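Long-range contacts in mariner Mos1 transposase (Drosophila mauritiana, PDB 4MDA), which moves the Mos1 transposon by a cut-and-paste mechanism, working as a homodimer whose catalytic domain, the part described here, uses two divalent metal ions per subunit: residues G35-I40 / K70-V75; I125-N130 / L151-Y156; D164-A169 / D199-R204. The protein carries 1 engineered substitution. All blocks are in the same frame, centred on the assembly; numbering follows the deposited sequence.

Interaction 1. Residues G35-I40 / K70-V75; sequences GDEKWI and KTMLCV. With MN (manganese (II) ion), chain B; MN (manganese (II) ion), chain C; RLT (N-(4-fluorobenzyl)-5-hydroxy-1-methyl-2-(1-methyl-1-{[(5-methyl-1,3,4-oxadiazol-2-yl)carbonyl]amino}ethyl)-6-oxo-1,6-di hydropyrimidine-4-carboxamide), chain D.
The indole of Trp39 packs against side chains of strand 70-75. Over one face runs the extended chain of Lys70, whose CE stands above the centre of the six-membered ring, 3.6 Å from its centroid; NZ goes on to the five-membered ring and makes a cation-pi contact, 4.0 Å from that centroid and 19° off the normal. Against the opposite face, in one of its two modelled conformers, Met72 lays CE nearer the rim, 3.3 Å from Trp39 CZ2. A bend at the last torsion of that conformer (chi3 -57°) turns the methyl onto the ring, while SD stays farther above the same face in a Met-aromatic contact and rests on Glu37 CB and CG. The carboxylate of Glu37 leads away from strand 70-75, OE1 to His134 and OE2 to a manganese-bound water, leaving its CG beside Cys74 SG. On the other face of the sheet Ile40 CD1 meets Leu73 CB at 4.1 Å, and helix 183-196 packs on both residues. Backbone bonds link Asp36 with Val75, Lys38 with Leu73 and Ile40 with Thr71, each pair joined in both directions; Lys38 N to Leu73 O measures 2.8 Å. Asp36 projects from the Leu73 face, where CG anti to the backbone N (chi1 -168°) carries the carboxylate out to the metals, OD1 2.2 Å from one manganese and OD2 2.1 Å from the other. Strand 32-41, central in the mixed sheet and carrying a metal-bridging aspartate, is typical of the RNase H-like catalytic domain of DDE/D transposases.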
# COMPACT_ATOMS: atom_id res chain seq x y z
N GLY A 35 -0.51 -1.71 0.77
CA GLY A 35 -1.55 -0.88 1.40
C GLY A 35 -0.95 0.29 2.11
O GLY A 35 0.23 0.34 2.32
N ASP A 36 -1.84 1.20 2.51
CA ASP A 36 -1.40 2.43 3.20
C ASP A 36 -2.66 3.14 3.70
O ASP A 36 -3.78 2.81 3.29
CB ASP A 36 -0.73 3.31 2.17
CG ASP A 36 0.02 4.45 2.75
OD1 ASP A 36 0.67 4.28 3.83
OD2 ASP A 36 0.01 5.49 2.02
N GLU A 37 -2.44 4.07 4.63
CA GLU A 37 -3.44 4.97 5.21
C GLU A 37 -3.43 6.35 4.59
O GLU A 37 -2.38 6.83 4.24
CB GLU A 37 -3.14 5.11 6.69
CG GLU A 37 -3.07 3.80 7.47
CD GLU A 37 -1.69 3.16 7.58
OE1 GLU A 37 -1.53 2.31 8.52
OE2 GLU A 37 -0.75 3.53 6.84
N LYS A 38 -4.63 6.95 4.50
CA LYS A 38 -4.79 8.33 4.04
C LYS A 38 -6.00 8.95 4.73
O LYS A 38 -7.03 8.34 4.84
CB LYS A 38 -5.02 8.35 2.52
CG LYS A 38 -5.47 9.70 1.94
CD LYS A 38 -5.39 9.68 0.41
CE LYS A 38 -5.93 10.96 -0.28
NZ LYS A 38 -5.01 12.10 0.01
N TRP A 39 -5.85 10.20 5.12
CA TRP A 39 -7.00 10.95 5.65
C TRP A 39 -7.96 11.38 4.57
O TRP A 39 -7.54 11.97 3.54
CB TRP A 39 -6.48 12.22 6.39
CG TRP A 39 -5.78 12.05 7.72
CD1 TRP A 39 -4.48 12.40 8.00
CD2 TRP A 39 -6.34 11.56 8.94
NE1 TRP A 39 -4.20 12.11 9.32
CE2 TRP A 39 -5.32 11.63 9.92
CE3 TRP A 39 -7.61 11.05 9.31
CZ2 TRP A 39 -5.53 11.20 11.23
CZ3 TRP A 39 -7.80 10.64 10.62
CH2 TRP A 39 -6.75 10.71 11.55
N ILE A 40 -9.27 11.16 4.78
CA ILE A 40 -10.34 11.77 3.99
C ILE A 40 -11.17 12.76 4.86
O ILE A 40 -11.59 12.44 5.93
CB ILE A 40 -11.24 10.72 3.42
CG1 ILE A 40 -10.40 9.74 2.58
CG2 ILE A 40 -12.33 11.40 2.60
CD1 ILE A 40 -11.24 8.64 2.02
N LYS A 70 -12.57 14.36 9.96
CA LYS A 70 -11.81 13.50 9.06
C LYS A 70 -11.73 12.08 9.54
O LYS A 70 -11.65 11.83 10.74
CB LYS A 70 -10.40 14.07 8.86
CG LYS A 70 -9.51 13.98 10.09
CD LYS A 70 -8.19 14.70 9.90
CE LYS A 70 -7.34 14.57 11.15
NZ LYS A 70 -6.03 15.22 10.92
N THR A 71 -11.62 11.16 8.58
CA THR A 71 -11.65 9.74 8.84
C THR A 71 -10.46 9.11 8.10
O THR A 71 -10.19 9.45 6.95
CB THR A 71 -12.98 9.12 8.37
OG1 THR A 71 -12.94 7.68 8.42
CG2 THR A 71 -13.39 9.59 6.94
N MET A 72 -9.80 8.17 8.76
CA MET A 72 -8.67 7.50 8.15
C MET A 72 -9.14 6.33 7.32
O MET A 72 -9.86 5.44 7.80
CB MET A 72 -7.69 7.04 9.21
CG MET A 72 -6.40 6.52 8.61
SD MET A 72 -5.05 6.37 9.77
CE MET A 72 -4.95 8.04 10.36
N LEU A 73 -8.79 6.37 6.04
CA LEU A 73 -8.90 5.22 5.13
C LEU A 73 -7.65 4.40 5.27
O LEU A 73 -6.52 4.94 5.13
CB LEU A 73 -9.04 5.68 3.70
CG LEU A 73 -8.97 4.60 2.62
CD1 LEU A 73 -10.14 3.65 2.75
CD2 LEU A 73 -8.94 5.27 1.28
N CYS A 74 -7.83 3.10 5.45
CA CYS A 74 -6.72 2.13 5.59
C CYS A 74 -7.07 1.08 4.52
O CYS A 74 -8.13 0.46 4.66
CB CYS A 74 -6.75 1.44 6.95
SG CYS A 74 -6.61 2.67 8.29
N VAL A 75 -6.28 0.88 3.48
CA VAL A 75 -6.74 0.06 2.37
C VAL A 75 -5.61 -0.83 1.91
O VAL A 75 -4.43 -0.40 1.87
CB VAL A 75 -7.27 0.91 1.15
CG1 VAL A 75 -6.21 1.95 0.70
CG2 VAL A 75 -7.78 0.07 -0.00
MN MN B . 1.80 5.81 4.95
MN MN C . 0.84 7.42 1.76
CAA RLT D . 10.22 8.04 6.83
CAB RLT D . 3.23 11.40 1.49
CAC RLT D . 5.79 12.48 2.70
CAD RLT D . 4.18 13.07 4.69
OAE RLT D . 3.16 6.98 6.14
OAF RLT D . 7.30 10.01 3.71
OAG RLT D . 2.02 9.34 1.58
OAH RLT D . 2.08 7.37 3.48
FAI RLT D . 10.00 6.01 8.68
CAJ RLT D . 7.83 5.87 7.79
CAK RLT D . 8.35 7.63 9.31
CAL RLT D . 6.52 6.35 7.71
CAM RLT D . 7.06 8.12 9.23
CAN RLT D . 4.73 7.99 8.30
NAO RLT D . 9.03 10.21 7.81
NAP RLT D . 8.06 11.01 7.16
NAQ RLT D . 4.41 9.95 4.85
NAR RLT D . 4.54 8.62 6.96
NAS RLT D . 6.14 11.63 5.00
OAT RLT D . 8.70 9.31 5.77
CAU RLT D . 3.80 8.00 6.03
CAV RLT D . 7.07 10.67 4.76
CAW RLT D . 9.33 9.22 6.94
CAX RLT D . 8.74 6.49 8.62
CAY RLT D . 6.13 7.48 8.42
CAZ RLT D . 2.84 8.44 3.71
CBA RLT D . 7.91 10.40 5.95
CBB RLT D . 3.65 8.80 4.85
CBC RLT D . 4.39 10.89 3.87
CBD RLT D . 2.77 9.44 2.63
NBE RLT D . 3.51 10.61 2.75
CBF RLT D . 5.27 12.24 4.09
O HOH W 1 -0.03 6.87 5.57
O HOH W 2 1.63 4.62 6.74
O HOH W 3 -0.99 8.34 2.39

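Interaction 2. Residues I125-N130 / L151-Y156; sequences IFLHDN and LPHAAY. With MN (manganese (II) ion), chain B; RLT (N-(4-fluorobenzyl)-5-hydroxy-1-methyl-2-(1-methyl-1-{[(5-methyl-1,3,4-oxadiazol-2-yl)carbonyl]amino}ethyl)-6-oxo-1,6-di hydropyrimidine-4-carboxamide), chain D.
Leu151 N donates to Phe126 O in a nearly straight bond of 3.0 Å (171° at the hydrogen). Beside it a water accepts the N-H of His128 and lies close to both Phe126 O and Leu151 O, joining the two segments. Farther along, in one of two modelled conformers, Asn130 ND2 reaches His153 O at 3.1 Å, but the angle of 133° makes this a weak bond, and the second conformer leaves it doubtful. Packing surrounds these links. Leu151 points at strand 125-127 and presses its branched end on Ile125: CG lies only 3.5 Å from Ile125 CG2, a tight fit, with CD2 close to the same methyl. Leu127 CD1 crosses to Leu151 CB at 4.0 Å and also borders His153 ND1. An extended first torsion (chi1 -169°) brings the His153 imidazole against Leu127 and Asp129, where CD2 meets Asp129 CB at 3.7 Å and CB lies near His128 O. The carboxylate of Asp129 leads off from this packing: OD2 binds one manganese at 2.2 Å, and OD1 accepts a bond from a water on that ion. Tyr156, at the far end of the loop, lays its ring over the oxadiazole end of the bound inhibitor. The polar links are thus few and mainly backbone: Leu151 fixes the loop to strand 125-127, while the His153 ring against Asp129 CB probably helps to position that stem, leaving its carboxylate to the metal, which it shares with Asp36.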
# COMPACT_ATOMS: atom_id res chain seq x y z
N ILE A 125 3.44 -11.54 -0.71
CA ILE A 125 4.54 -10.59 -0.56
C ILE A 125 3.88 -9.24 -0.19
O ILE A 125 3.18 -8.64 -0.99
CB ILE A 125 5.37 -10.50 -1.83
CG1 ILE A 125 6.00 -11.88 -2.14
CG2 ILE A 125 6.41 -9.42 -1.81
CD1 ILE A 125 6.61 -11.93 -3.47
N PHE A 126 4.27 -8.71 0.95
CA PHE A 126 3.57 -7.59 1.55
C PHE A 126 4.42 -6.34 1.46
O PHE A 126 5.57 -6.37 1.83
CB PHE A 126 3.25 -7.96 2.99
CG PHE A 126 2.27 -7.03 3.65
CD1 PHE A 126 1.03 -6.84 3.15
CD2 PHE A 126 2.64 -6.26 4.76
CE1 PHE A 126 0.08 -6.06 3.77
CE2 PHE A 126 1.68 -5.49 5.41
CZ PHE A 126 0.41 -5.36 4.89
N LEU A 127 3.82 -5.29 0.91
CA LEU A 127 4.53 -4.02 0.75
C LEU A 127 3.77 -2.96 1.50
O LEU A 127 2.63 -2.59 1.12
CB LEU A 127 4.61 -3.70 -0.72
CG LEU A 127 5.26 -2.34 -1.13
CD1 LEU A 127 6.64 -2.36 -0.54
CD2 LEU A 127 5.26 -2.27 -2.64
N HIS A 128 4.36 -2.50 2.60
CA HIS A 128 3.83 -1.37 3.35
C HIS A 128 4.96 -0.51 3.82
O HIS A 128 6.12 -0.89 3.70
CB HIS A 128 2.96 -1.83 4.57
CG HIS A 128 3.66 -2.55 5.65
ND1 HIS A 128 3.05 -2.83 6.84
CD2 HIS A 128 4.89 -3.13 5.71
CE1 HIS A 128 3.90 -3.45 7.63
NE2 HIS A 128 5.01 -3.69 6.96
N ASP A 129 4.61 0.71 4.20
CA ASP A 129 5.70 1.58 4.63
C ASP A 129 6.10 1.33 6.07
O ASP A 129 5.51 0.52 6.82
CB ASP A 129 5.39 3.03 4.24
CG ASP A 129 4.21 3.64 4.95
OD1 ASP A 129 4.00 3.34 6.11
OD2 ASP A 129 3.51 4.49 4.34
N ASN A 130 7.15 1.97 6.50
CA ASN A 130 7.58 1.68 7.84
C ASN A 130 7.21 2.71 8.87
O ASN A 130 8.04 3.00 9.73
CB ASN A 130 9.07 1.43 7.81
CG ASN A 130 9.37 0.03 7.34
OD1 ASN A 130 8.81 -0.97 7.87
ND2 ASN A 130 10.14 -0.07 6.28
N LEU A 151 8.54 -6.87 2.06
CA LEU A 151 9.49 -6.21 1.19
C LEU A 151 10.11 -5.05 1.90
O LEU A 151 9.45 -4.38 2.68
CB LEU A 151 8.75 -5.69 -0.05
CG LEU A 151 8.39 -6.66 -1.11
CD1 LEU A 151 7.91 -5.85 -2.33
CD2 LEU A 151 9.54 -7.60 -1.58
N PRO A 152 11.41 -4.74 1.59
CA PRO A 152 11.96 -3.50 2.09
C PRO A 152 11.33 -2.30 1.48
O PRO A 152 10.89 -2.35 0.33
CB PRO A 152 13.42 -3.57 1.66
CG PRO A 152 13.46 -4.48 0.49
CD PRO A 152 12.31 -5.47 0.70
N HIS A 153 11.25 -1.25 2.26
CA HIS A 153 10.75 0.04 1.80
C HIS A 153 11.47 1.19 2.53
O HIS A 153 11.48 1.23 3.78
CB HIS A 153 9.27 0.13 2.06
CG HIS A 153 8.62 1.28 1.40
ND1 HIS A 153 8.44 1.33 0.04
CD2 HIS A 153 8.14 2.44 1.88
CE1 HIS A 153 7.88 2.48 -0.29
NE2 HIS A 153 7.68 3.16 0.82
N ALA A 154 12.01 2.11 1.73
CA ALA A 154 12.70 3.31 2.23
C ALA A 154 11.83 4.41 2.74
O ALA A 154 10.77 4.73 2.20
CB ALA A 154 13.62 3.85 1.12
N ALA A 155 12.30 5.09 3.78
CA ALA A 155 11.67 6.32 4.20
C ALA A 155 11.52 7.36 3.07
O ALA A 155 12.32 7.41 2.11
CB ALA A 155 12.50 6.91 5.34
N TYR A 156 10.51 8.19 3.20
CA TYR A 156 10.22 9.27 2.30
C TYR A 156 10.12 8.81 0.85
O TYR A 156 10.61 9.51 -0.04
CB TYR A 156 11.33 10.33 2.42
CG TYR A 156 11.18 11.17 3.68
CD1 TYR A 156 10.24 12.20 3.74
CD2 TYR A 156 11.98 10.91 4.80
CE1 TYR A 156 10.08 12.96 4.91
CE2 TYR A 156 11.82 11.64 5.97
CZ TYR A 156 10.89 12.66 6.02
OH TYR A 156 10.79 13.39 7.20
MN MN B . 1.80 5.81 4.95
CAA RLT D . 10.22 8.04 6.83
CAB RLT D . 3.23 11.40 1.49
CAC RLT D . 5.79 12.48 2.70
CAD RLT D . 4.18 13.07 4.69
OAE RLT D . 3.16 6.98 6.14
OAF RLT D . 7.30 10.01 3.71
OAG RLT D . 2.02 9.34 1.58
OAH RLT D . 2.08 7.37 3.48
FAI RLT D . 10.00 6.01 8.68
CAJ RLT D . 7.83 5.87 7.79
CAK RLT D . 8.35 7.63 9.31
CAL RLT D . 6.52 6.35 7.71
CAM RLT D . 7.06 8.12 9.23
CAN RLT D . 4.73 7.99 8.30
NAO RLT D . 9.03 10.21 7.81
NAP RLT D . 8.06 11.01 7.16
NAQ RLT D . 4.41 9.95 4.85
NAR RLT D . 4.54 8.62 6.96
NAS RLT D . 6.14 11.63 5.00
OAT RLT D . 8.70 9.31 5.77
CAU RLT D . 3.80 8.00 6.03
CAV RLT D . 7.07 10.67 4.76
CAW RLT D . 9.33 9.22 6.94
CAX RLT D . 8.74 6.49 8.62
CAY RLT D . 6.13 7.48 8.42
CAZ RLT D . 2.84 8.44 3.71
CBA RLT D . 7.91 10.40 5.95
CBB RLT D . 3.65 8.80 4.85
CBC RLT D . 4.39 10.89 3.87
CBD RLT D . 2.77 9.44 2.63
NBE RLT D . 3.51 10.61 2.75
CBF RLT D . 5.27 12.24 4.09
O HOH W 4 6.79 -3.89 3.03
O HOH W 2 1.63 4.62 6.74
O HOH W 1 -0.03 6.87 5.57

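Interaction 3. Residues D164-A169 / D199-R204; sequences DYHLFA and DEFYWR. With MN (manganese (II) ion), chain C; RLT (N-(4-fluorobenzyl)-5-hydroxy-1-methyl-2-(1-methyl-1-{[(5-methyl-1,3,4-oxadiazol-2-yl)carbonyl]amino}ethyl)-6-oxo-1,6-di hydropyrimidine-4-carboxamide), chain D.
His166 sends its imidazole from helix 164-169 onto helix 199-204. CB points at the other helix, and a trans first torsion (chi1 -170°) extends the ring toward Phe201. CD2 approaches Phe201 CZ at 3.6 Å; CE1, on the other flank, lies near Phe201 O and CE1. At the tip, NE2 donates to Phe201 O at 2.8 Å, a short bond but weak because it is bent to 124°. The same nitrogen sits over the centre of the Phe201 ring, 3.3 Å above its plane, with the two ring planes inclined at 39°. ND1 turns to Lys208, so both ring nitrogens have partners. Beyond the histidine, Leu167 CD1 lies at the edge of the Phe201 ring, near its plane and 3.9 Å from CE2, and touches Tyr202 CE1. Cutting Phe201 back to an alanine would probably take away the ring on which His166 NE2 rests and one of the two aromatic partners of Leu167 CD1. Two residues before His166, Asp164 grips the second manganese through both OD1 and OD2, 2.1 and 2.4 Å away. The two segments run roughly antiparallel, packing helix 199-207 on the helix that bears the third aspartate of the mariner DDD site.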
# COMPACT_ATOMS: atom_id res chain seq x y z
N ASP A 164 0.44 5.24 -2.95
CA ASP A 164 0.65 6.69 -3.07
C ASP A 164 0.75 7.11 -4.52
O ASP A 164 -0.03 8.00 -4.95
CB ASP A 164 1.85 7.10 -2.21
CG ASP A 164 1.54 7.08 -0.72
OD1 ASP A 164 0.47 7.60 -0.33
OD2 ASP A 164 2.35 6.56 0.08
N TYR A 165 1.59 6.51 -5.31
CA TYR A 165 1.82 7.07 -6.68
C TYR A 165 0.74 6.68 -7.63
O TYR A 165 0.56 7.34 -8.63
CB TYR A 165 3.20 6.65 -7.19
CG TYR A 165 3.38 5.17 -7.57
CD1 TYR A 165 2.72 4.58 -8.62
CD2 TYR A 165 4.26 4.37 -6.83
CE1 TYR A 165 2.90 3.26 -8.93
CE2 TYR A 165 4.44 3.05 -7.15
CZ TYR A 165 3.81 2.49 -8.22
OH TYR A 165 3.97 1.18 -8.58
N HIS A 166 -0.06 5.68 -7.29
CA HIS A 166 -1.11 5.19 -8.19
C HIS A 166 -2.53 5.38 -7.62
O HIS A 166 -3.36 6.14 -8.16
CB HIS A 166 -0.83 3.77 -8.63
CG HIS A 166 -1.71 3.30 -9.70
ND1 HIS A 166 -1.54 3.67 -11.02
CD2 HIS A 166 -2.84 2.58 -9.67
CE1 HIS A 166 -2.48 3.11 -11.76
NE2 HIS A 166 -3.30 2.48 -10.95
N LEU A 167 -2.79 4.69 -6.51
CA LEU A 167 -4.17 4.64 -5.98
C LEU A 167 -4.66 5.96 -5.44
O LEU A 167 -5.66 6.52 -5.88
CB LEU A 167 -4.31 3.54 -4.92
CG LEU A 167 -5.74 3.30 -4.42
CD1 LEU A 167 -6.60 2.78 -5.51
CD2 LEU A 167 -5.69 2.34 -3.22
N PHE A 168 -3.93 6.51 -4.50
CA PHE A 168 -4.29 7.78 -3.86
C PHE A 168 -4.06 8.98 -4.77
O PHE A 168 -4.73 9.95 -4.62
CB PHE A 168 -3.55 8.01 -2.56
CG PHE A 168 -3.81 6.99 -1.46
CD1 PHE A 168 -5.05 6.34 -1.34
CD2 PHE A 168 -2.86 6.74 -0.46
CE1 PHE A 168 -5.27 5.39 -0.34
CE2 PHE A 168 -3.11 5.82 0.57
CZ PHE A 168 -4.36 5.17 0.65
N ALA A 169 -3.09 8.92 -5.69
CA ALA A 169 -2.89 9.96 -6.71
C ALA A 169 -4.21 10.10 -7.53
O ALA A 169 -4.78 11.20 -7.65
CB ALA A 169 -1.72 9.58 -7.62
N ASP A 199 -10.13 -3.74 -13.77
CA ASP A 199 -9.01 -4.57 -13.33
C ASP A 199 -7.68 -4.04 -13.84
O ASP A 199 -6.69 -4.10 -13.13
CB ASP A 199 -9.20 -6.04 -13.79
CG ASP A 199 -10.34 -6.76 -13.05
OD1 ASP A 199 -11.11 -6.15 -12.27
OD2 ASP A 199 -10.47 -7.99 -13.28
N GLU A 200 -7.67 -3.46 -15.04
CA GLU A 200 -6.48 -2.99 -15.71
C GLU A 200 -5.83 -1.85 -14.85
O GLU A 200 -4.61 -1.72 -14.79
CB GLU A 200 -6.85 -2.54 -17.14
CG GLU A 200 -7.30 -3.66 -18.14
CD GLU A 200 -8.68 -4.42 -17.89
OE1 GLU A 200 -8.80 -5.56 -18.40
OE2 GLU A 200 -9.66 -3.94 -17.26
N PHE A 201 -6.66 -1.04 -14.19
CA PHE A 201 -6.15 0.08 -13.38
C PHE A 201 -5.27 -0.47 -12.26
O PHE A 201 -4.19 0.06 -11.98
CB PHE A 201 -7.34 0.84 -12.76
CG PHE A 201 -6.97 1.85 -11.75
CD1 PHE A 201 -6.52 3.08 -12.14
CD2 PHE A 201 -7.02 1.55 -10.37
CE1 PHE A 201 -6.24 4.05 -11.17
CE2 PHE A 201 -6.69 2.48 -9.43
CZ PHE A 201 -6.29 3.74 -9.84
N TYR A 202 -5.76 -1.50 -11.60
CA TYR A 202 -5.02 -2.03 -10.45
C TYR A 202 -3.76 -2.75 -10.89
O TYR A 202 -2.68 -2.59 -10.28
CB TYR A 202 -5.92 -2.94 -9.62
CG TYR A 202 -7.09 -2.16 -9.00
CD1 TYR A 202 -6.87 -1.34 -7.92
CD2 TYR A 202 -8.39 -2.31 -9.46
CE1 TYR A 202 -7.93 -0.63 -7.34
CE2 TYR A 202 -9.45 -1.63 -8.87
CZ TYR A 202 -9.20 -0.80 -7.83
OH TYR A 202 -10.25 -0.09 -7.22
N TRP A 203 -3.90 -3.52 -11.97
CA TRP A 203 -2.75 -4.22 -12.56
C TRP A 203 -1.67 -3.19 -12.95
O TRP A 203 -0.50 -3.40 -12.61
CB TRP A 203 -3.21 -5.03 -13.77
CG TRP A 203 -2.19 -5.95 -14.33
CD1 TRP A 203 -2.05 -7.28 -14.01
CD2 TRP A 203 -1.21 -5.68 -15.32
NE1 TRP A 203 -0.99 -7.82 -14.69
CE2 TRP A 203 -0.44 -6.85 -15.47
CE3 TRP A 203 -0.89 -4.55 -16.07
CZ2 TRP A 203 0.57 -6.94 -16.38
CZ3 TRP A 203 0.26 -4.65 -16.98
CH2 TRP A 203 0.91 -5.80 -17.11
N ARG A 204 -2.00 -2.12 -13.66
CA ARG A 204 -0.98 -1.11 -14.05
C ARG A 204 -0.31 -0.52 -12.83
O ARG A 204 0.90 -0.31 -12.82
CB ARG A 204 -1.65 -0.00 -14.87
CG ARG A 204 -0.80 1.03 -15.66
CD ARG A 204 -1.61 1.65 -16.86
NE ARG A 204 -3.08 1.64 -16.64
CZ ARG A 204 -4.00 1.00 -17.38
NH1 ARG A 204 -3.67 0.29 -18.45
NH2 ARG A 204 -5.29 1.09 -17.04
MN MN C . 0.84 7.42 1.76
CAA RLT D . 10.22 8.04 6.83
CAB RLT D . 3.23 11.40 1.49
CAC RLT D . 5.79 12.48 2.70
CAD RLT D . 4.18 13.07 4.69
OAE RLT D . 3.16 6.98 6.14
OAF RLT D . 7.30 10.01 3.71
OAG RLT D . 2.02 9.34 1.58
OAH RLT D . 2.08 7.37 3.48
FAI RLT D . 10.00 6.01 8.68
CAJ RLT D . 7.83 5.87 7.79
CAK RLT D . 8.35 7.63 9.31
CAL RLT D . 6.52 6.35 7.71
CAM RLT D . 7.06 8.12 9.23
CAN RLT D . 4.73 7.99 8.30
NAO RLT D . 9.03 10.21 7.81
NAP RLT D . 8.06 11.01 7.16
NAQ RLT D . 4.41 9.95 4.85
NAR RLT D . 4.54 8.62 6.96
NAS RLT D . 6.14 11.63 5.00
OAT RLT D . 8.70 9.31 5.77
CAU RLT D . 3.80 8.00 6.03
CAV RLT D . 7.07 10.67 4.76
CAW RLT D . 9.33 9.22 6.94
CAX RLT D . 8.74 6.49 8.62
CAY RLT D . 6.13 7.48 8.42
CAZ RLT D . 2.84 8.44 3.71
CBA RLT D . 7.91 10.40 5.95
CBB RLT D . 3.65 8.80 4.85
CBC RLT D . 4.39 10.89 3.87
CBD RLT D . 2.77 9.44 2.63
NBE RLT D . 3.51 10.61 2.75
CBF RLT D . 5.27 12.24 4.09
O HOH W 3 -0.99 8.34 2.39

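In the fold
Interactions 1 and 2 both reach one sheet, since strands 32-41 and 125-127 are neighbours in it, whereas interaction 3 joins two helices, with Leu167 and Tyr202 packing on strand 70-78. Interaction 1 is partly buried and the most regular, held by paired backbone bonds with Trp39 and Lys70 on its partly exposed side. Interactions 2 and 3 are largely buried and rely on side-chain packing with few polar links. Each interaction contributes one aspartate to the active site: Asp36 bridges both manganese ions, sharing one with Asp129 and the other with Asp164. The three like-charged carboxylates, brought close by separate elements, are probably held together by the metals, and the inhibitor spans both ions.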